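Local coordinates for sporozoite surface protein 2 (Plasmodium vivax, PDB 4HQO) that serves as a sporozoite surface adhesion receptor for gliding motility, its metal-binding von Willebrand factor A domain probably engaging host ligands, at residues T102-L116 / V136-L150. The protein carries 4 engineered substitutions. Sequence-based numbering, arbitrary orientation.
Sequences TTSMTAALDEVQKHL and VPNSKYRALEVANKL. Engineered in segment 102-116: S104 (natural residue Asn). With MG (magnesium ion), chain E.
N138 and T103 bind each other twice at the metal-bearing edge of this von Willebrand factor A domain, whose Rossmann-like fold sets helices 105-117 and 140-152 side by side. The pair illustrates how neighbouring helices pack knobs-into-holes while hydrogen bonds tie their preceding loops together at a metal site. T103 N donates to N138 OD1 (2.8 Å), meeting the amide oxygen from above its plane rather than on a lone pair, while N138 N returns a bond to T103 O (3.1 Å). M105 N reaches that carbonyl from its opposite face. The bonds hold the backbone of T103, whose OG1 is 2.2 Å from the magnesium ion; S28 and S30 complete the protein ligands of this MIDAS-type site. One coordinated water donates to V136 O.

Behind the loops the axes of 105-116 and 140-150 run nearly parallel, 15° apart, and the contact becomes largely apolar. T106 and A143 come closest (CA atoms 4.5 Å apart), T106 OG1 lying 3.0 Å from A143 N at too poor an angle for a hydrogen bond. M105 extends CG anti to its backbone N (chi1 -180°), bringing SD against P137 CB and A143 CB, which meet it from the same side; M105 also touches L131 and T133 of strand 126-133. V146 enters as a knob among T106, L109, D110 and Q113. One turn on, L150 fills the next hole, CD2 against V112 CG1, the two side chains crossing at about a right angle. Q113, bent at chi2 (-86°), folds over this leucine; its OE1 accepts from R153, while NE2 rests 3.6 Å from K149 CB.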
loop_
_atom_site.group_PDB
_atom_site.type_symbol
_atom_site.label_atom_id
_atom_site.label_comp_id
_atom_site.label_asym_id
_atom_site.label_seq_id
_atom_site.Cartn_x
_atom_site.Cartn_y
_atom_site.Cartn_z
ATOM N N THR A 102 14.955 -18.778 17.266
ATOM C CA THR A 102 15.554 -18.639 15.953
ATOM C C THR A 102 14.861 -17.496 15.187
ATOM O O THR A 102 14.183 -16.672 15.796
ATOM C CB THR A 102 15.518 -19.984 15.206
ATOM O OG1 THR A 102 14.184 -20.501 15.236
ATOM C CG2 THR A 102 16.457 -21.014 15.911
ATOM N N THR A 103 15.042 -17.433 13.870
ATOM C CA THR A 103 14.694 -16.235 13.101
ATOM C C THR A 103 13.883 -16.553 11.840
ATOM O O THR A 103 14.447 -16.728 10.760
ATOM C CB THR A 103 15.972 -15.477 12.699
ATOM O OG1 THR A 103 16.861 -15.416 13.822
ATOM C CG2 THR A 103 15.642 -14.064 12.220
ATOM N N SER A 104 12.563 -16.631 11.989
ATOM C CA SER A 104 11.669 -16.962 10.883
ATOM C C SER A 104 11.474 -15.796 9.900
ATOM O O SER A 104 10.358 -15.297 9.711
ATOM C CB SER A 104 10.317 -17.399 11.435
ATOM O OG SER A 104 10.433 -18.619 12.138
ATOM N N MET A 105 12.556 -15.370 9.262
ATOM C CA MET A 105 12.492 -14.160 8.440
ATOM C C MET A 105 11.720 -14.397 7.136
ATOM O O MET A 105 10.959 -13.543 6.691
ATOM C CB MET A 105 13.900 -13.640 8.146
ATOM C CG MET A 105 13.930 -12.383 7.305
ATOM S SD MET A 105 15.600 -11.907 6.839
ATOM C CE MET A 105 16.318 -11.632 8.458
ATOM N N THR A 106 11.922 -15.562 6.533
ATOM C CA THR A 106 11.235 -15.924 5.295
ATOM C C THR A 106 9.725 -15.983 5.541
ATOM O O THR A 106 8.945 -15.485 4.741
ATOM C CB THR A 106 11.732 -17.281 4.765
ATOM O OG1 THR A 106 13.114 -17.170 4.400
ATOM C CG2 THR A 106 10.894 -17.761 3.553
ATOM N N ALA A 107 9.318 -16.578 6.660
ATOM C CA ALA A 107 7.893 -16.672 6.994
ATOM C C ALA A 107 7.231 -15.298 7.209
ATOM O O ALA A 107 6.086 -15.086 6.812
ATOM C CB ALA A 107 7.676 -17.592 8.209
ATOM N N ALA A 108 7.952 -14.361 7.816
ATOM C CA ALA A 108 7.410 -13.011 8.009
ATOM C C ALA A 108 7.206 -12.306 6.664
ATOM O O ALA A 108 6.168 -11.688 6.418
ATOM C CB ALA A 108 8.328 -12.192 8.910
ATOM N N LEU A 109 8.203 -12.414 5.795
ATOM C CA LEU A 109 8.132 -11.824 4.461
ATOM C C LEU A 109 7.039 -12.490 3.630
ATOM O O LEU A 109 6.381 -11.846 2.809
ATOM C CB LEU A 109 9.484 -11.937 3.760
ATOM C CG LEU A 109 10.595 -11.013 4.250
ATOM C CD1 LEU A 109 11.941 -11.596 3.866
ATOM C CD2 LEU A 109 10.425 -9.611 3.653
ATOM N N ASP A 110 6.839 -13.782 3.855
ATOM C CA ASP A 110 5.771 -14.517 3.186
ATOM C C ASP A 110 4.379 -14.019 3.571
ATOM O O ASP A 110 3.431 -14.155 2.798
ATOM C CB ASP A 110 5.868 -16.009 3.481
ATOM C CG ASP A 110 6.532 -16.773 2.365
ATOM O OD1 ASP A 110 6.379 -16.360 1.192
ATOM O OD2 ASP A 110 7.207 -17.781 2.665
ATOM N N GLU A 111 4.245 -13.477 4.776
ATOM C CA GLU A 111 2.973 -12.876 5.167
ATOM C C GLU A 111 2.622 -11.726 4.224
ATOM O O GLU A 111 1.464 -11.560 3.831
ATOM C CB GLU A 111 3.002 -12.395 6.623
ATOM C CG GLU A 111 3.240 -13.498 7.648
ATOM C CD GLU A 111 2.052 -14.437 7.847
ATOM O OE1 GLU A 111 2.087 -15.223 8.817
ATOM O OE2 GLU A 111 1.086 -14.397 7.060
ATOM N N VAL A 112 3.631 -10.954 3.829
ATOM C CA VAL A 112 3.402 -9.873 2.873
ATOM C C VAL A 112 2.960 -10.413 1.531
ATOM O O VAL A 112 2.030 -9.872 0.928
ATOM C CB VAL A 112 4.637 -8.978 2.692
ATOM C CG1 VAL A 112 4.286 -7.775 1.816
ATOM C CG2 VAL A 112 5.131 -8.504 4.047
ATOM N N GLN A 113 3.613 -11.487 1.073
ATOM C CA GLN A 113 3.222 -12.161 -0.163
ATOM C C GLN A 113 1.761 -12.541 -0.116
ATOM O O GLN A 113 1.023 -12.332 -1.075
ATOM C CB GLN A 113 4.025 -13.449 -0.352
ATOM C CG GLN A 113 5.413 -13.231 -0.851
ATOM C CD GLN A 113 5.455 -13.135 -2.354
ATOM O OE1 GLN A 113 4.919 -12.196 -2.948
ATOM N NE2 GLN A 113 6.086 -14.114 -2.985
ATOM N N LYS A 114 1.365 -13.133 1.008
ATOM C CA LYS A 114 -0.007 -13.589 1.212
ATOM C C LYS A 114 -1.016 -12.429 1.099
ATOM O O LYS A 114 -2.121 -12.603 0.589
ATOM C CB LYS A 114 -0.104 -14.252 2.584
ATOM C CG LYS A 114 -1.202 -15.276 2.749
ATOM C CD LYS A 114 -1.075 -15.940 4.125
ATOM C CE LYS A 114 0.341 -16.479 4.357
ATOM N NZ LYS A 114 0.527 -17.082 5.710
ATOM N N HIS A 115 -0.631 -11.248 1.576
ATOM C CA HIS A 115 -1.499 -10.073 1.451
ATOM C C HIS A 115 -1.763 -9.767 -0.011
ATOM O O HIS A 115 -2.915 -9.583 -0.421
ATOM C CB HIS A 115 -0.869 -8.849 2.120
ATOM C CG HIS A 115 -1.137 -8.754 3.592
ATOM N ND1 HIS A 115 -0.525 -9.576 4.516
ATOM C CD2 HIS A 115 -1.945 -7.928 4.295
ATOM C CE1 HIS A 115 -0.951 -9.258 5.726
ATOM N NE2 HIS A 115 -1.814 -8.262 5.622
ATOM N N LEU A 116 -0.689 -9.721 -0.796
ATOM C CA LEU A 116 -0.803 -9.436 -2.220
ATOM C C LEU A 116 -1.582 -10.533 -2.919
ATOM O O LEU A 116 -2.430 -10.251 -3.765
ATOM C CB LEU A 116 0.576 -9.283 -2.864
ATOM C CG LEU A 116 1.521 -8.312 -2.162
ATOM C CD1 LEU A 116 2.841 -8.259 -2.900
ATOM C CD2 LEU A 116 0.901 -6.926 -2.041
ATOM N N VAL A 136 20.460 -12.343 10.275
ATOM C CA VAL A 136 20.820 -13.757 10.420
ATOM C C VAL A 136 19.551 -14.625 10.389
ATOM O O VAL A 136 19.051 -15.048 11.434
ATOM C CB VAL A 136 21.590 -14.014 11.737
ATOM C CG1 VAL A 136 22.252 -15.392 11.702
ATOM C CG2 VAL A 136 22.647 -12.939 11.956
ATOM N N PRO A 137 18.998 -14.857 9.185
ATOM C CA PRO A 137 17.761 -15.641 9.086
ATOM C C PRO A 137 18.018 -17.140 9.239
ATOM O O PRO A 137 19.170 -17.589 9.187
ATOM C CB PRO A 137 17.267 -15.331 7.664
ATOM C CG PRO A 137 18.534 -15.071 6.894
ATOM C CD PRO A 137 19.435 -14.340 7.875
ATOM N N ASN A 138 16.944 -17.902 9.429
ATOM C CA ASN A 138 17.041 -19.355 9.493
ATOM C C ASN A 138 17.528 -19.958 8.182
ATOM O O ASN A 138 18.146 -21.019 8.188
ATOM C CB ASN A 138 15.703 -19.979 9.889
ATOM C CG ASN A 138 15.363 -19.754 11.356
ATOM O OD1 ASN A 138 16.203 -19.323 12.143
ATOM N ND2 ASN A 138 14.128 -20.063 11.728
ATOM N N SER A 139 17.231 -19.293 7.066
ATOM C CA SER A 139 17.700 -19.723 5.748
ATOM C C SER A 139 18.048 -18.512 4.892
ATOM O O SER A 139 17.166 -17.744 4.531
ATOM C CB SER A 139 16.632 -20.536 5.026
ATOM O OG SER A 139 17.099 -20.932 3.752
ATOM N N LYS A 140 19.328 -18.338 4.592
ATOM C CA LYS A 140 19.777 -17.182 3.820
ATOM C C LYS A 140 19.102 -17.107 2.465
ATOM O O LYS A 140 18.541 -16.074 2.108
ATOM C CB LYS A 140 21.298 -17.182 3.634
ATOM C CG LYS A 140 22.060 -16.637 4.838
ATOM C CD LYS A 140 23.511 -16.338 4.494
ATOM C CE LYS A 140 24.261 -15.822 5.716
ATOM N NZ LYS A 140 25.677 -15.456 5.410
ATOM N N TYR A 141 19.156 -18.194 1.705
ATOM C CA TYR A 141 18.627 -18.135 0.350
ATOM C C TYR A 141 17.119 -17.947 0.358
ATOM O O TYR A 141 16.604 -17.162 -0.417
ATOM C CB TYR A 141 19.003 -19.353 -0.489
ATOM C CG TYR A 141 18.481 -19.221 -1.903
ATOM C CD1 TYR A 141 19.114 -18.389 -2.823
ATOM C CD2 TYR A 141 17.328 -19.880 -2.305
ATOM C CE1 TYR A 141 18.628 -18.249 -4.113
ATOM C CE2 TYR A 141 16.831 -19.739 -3.592
ATOM C CZ TYR A 141 17.490 -18.931 -4.496
ATOM O OH TYR A 141 17.006 -18.804 -5.782
ATOM N N ARG A 142 16.421 -18.654 1.242
ATOM C CA ARG A 142 14.964 -18.568 1.287
ATOM C C ARG A 142 14.483 -17.151 1.574
ATOM O O ARG A 142 13.480 -16.715 1.011
ATOM C CB ARG A 142 14.363 -19.565 2.285
ATOM C CG ARG A 142 14.514 -21.026 1.847
ATOM C CD ARG A 142 13.554 -21.948 2.586
ATOM N NE ARG A 142 12.162 -21.568 2.369
ATOM C CZ ARG A 142 11.122 -22.367 2.575
ATOM N NH1 ARG A 142 11.306 -23.607 3.008
ATOM N NH2 ARG A 142 9.893 -21.924 2.348
ATOM N N ALA A 143 15.206 -16.435 2.434
ATOM C CA ALA A 143 14.863 -15.051 2.742
ATOM C C ALA A 143 15.150 -14.123 1.559
ATOM O O ALA A 143 14.346 -13.244 1.246
ATOM C CB ALA A 143 15.591 -14.566 4.017
ATOM N N LEU A 144 16.286 -14.322 0.894
ATOM C CA LEU A 144 16.614 -13.529 -0.291
ATOM C C LEU A 144 15.604 -13.771 -1.409
ATOM O O LEU A 144 15.247 -12.862 -2.160
ATOM C CB LEU A 144 18.017 -13.876 -0.807
ATOM C CG LEU A 144 19.235 -13.470 0.030
ATOM C CD1 LEU A 144 20.510 -13.934 -0.640
ATOM C CD2 LEU A 144 19.275 -11.966 0.234
ATOM N N GLU A 145 15.154 -15.013 -1.514
ATOM C CA GLU A 145 14.277 -15.433 -2.594
ATOM C C GLU A 145 12.915 -14.759 -2.481
ATOM O O GLU A 145 12.388 -14.237 -3.463
ATOM C CB GLU A 145 14.105 -16.951 -2.566
ATOM C CG GLU A 145 13.238 -17.499 -3.686
ATOM C CD GLU A 145 12.922 -18.978 -3.496
ATOM O OE1 GLU A 145 12.706 -19.411 -2.340
ATOM O OE2 GLU A 145 12.898 -19.705 -4.495
ATOM N N VAL A 146 12.343 -14.769 -1.284
ATOM C CA VAL A 146 11.038 -14.151 -1.096
ATOM C C VAL A 146 11.116 -12.623 -1.183
ATOM O O VAL A 146 10.207 -11.984 -1.718
ATOM C CB VAL A 146 10.348 -14.595 0.214
ATOM C CG1 VAL A 146 11.180 -14.213 1.420
ATOM C CG2 VAL A 146 8.962 -13.979 0.314
ATOM N N ALA A 147 12.198 -12.040 -0.675
ATOM C CA ALA A 147 12.393 -10.593 -0.784
ATOM C C ALA A 147 12.431 -10.207 -2.257
ATOM O O ALA A 147 11.837 -9.216 -2.669
ATOM C CB ALA A 147 13.672 -10.180 -0.121
ATOM N N ASN A 148 13.137 -11.013 -3.041
ATOM C CA ASN A 148 13.252 -10.781 -4.464
ATOM C C ASN A 148 11.905 -10.898 -5.175
ATOM O O ASN A 148 11.609 -10.109 -6.058
ATOM C CB ASN A 148 14.286 -11.727 -5.081
ATOM C CG ASN A 148 15.702 -11.205 -4.950
ATOM O OD1 ASN A 148 15.918 -10.012 -4.738
ATOM N ND2 ASN A 148 16.680 -12.098 -5.078
ATOM N N LYS A 149 11.094 -11.878 -4.787
ATOM C CA LYS A 149 9.759 -12.024 -5.355
ATOM C C LYS A 149 8.889 -10.808 -5.032
ATOM O O LYS A 149 8.110 -10.358 -5.860
ATOM C CB LYS A 149 9.087 -13.297 -4.844
ATOM C CG LYS A 149 9.647 -14.574 -5.443
ATOM C CD LYS A 149 8.941 -15.793 -4.884
ATOM C CE LYS A 149 9.443 -17.076 -5.540
ATOM N NZ LYS A 149 8.814 -18.280 -4.930
ATOM N N LEU A 150 9.022 -10.284 -3.823
ATOM C CA LEU A 150 8.271 -9.103 -3.427
ATOM C C LEU A 150 8.629 -7.889 -4.308
ATOM O O LEU A 150 7.748 -7.188 -4.810
ATOM C CB LEU A 150 8.503 -8.807 -1.949
ATOM C CG LEU A 150 7.761 -9.735 -0.977
ATOM C CD1 LEU A 150 8.286 -9.577 0.424
ATOM C CD2 LEU A 150 6.271 -9.454 -0.984
HETATM MG MG MG E . 18.329 -14.449 15.146
HETATM O O HOH W 1 11.876 -20.970 13.578
HETATM O O HOH W 2 18.284 -18.096 13.376
HETATM O O HOH W 3 19.680 -15.809 14.226
HETATM O O HOH W 4 18.079 -12.848 13.716
HETATM O O HOH W 5 18.544 -15.884 16.776
#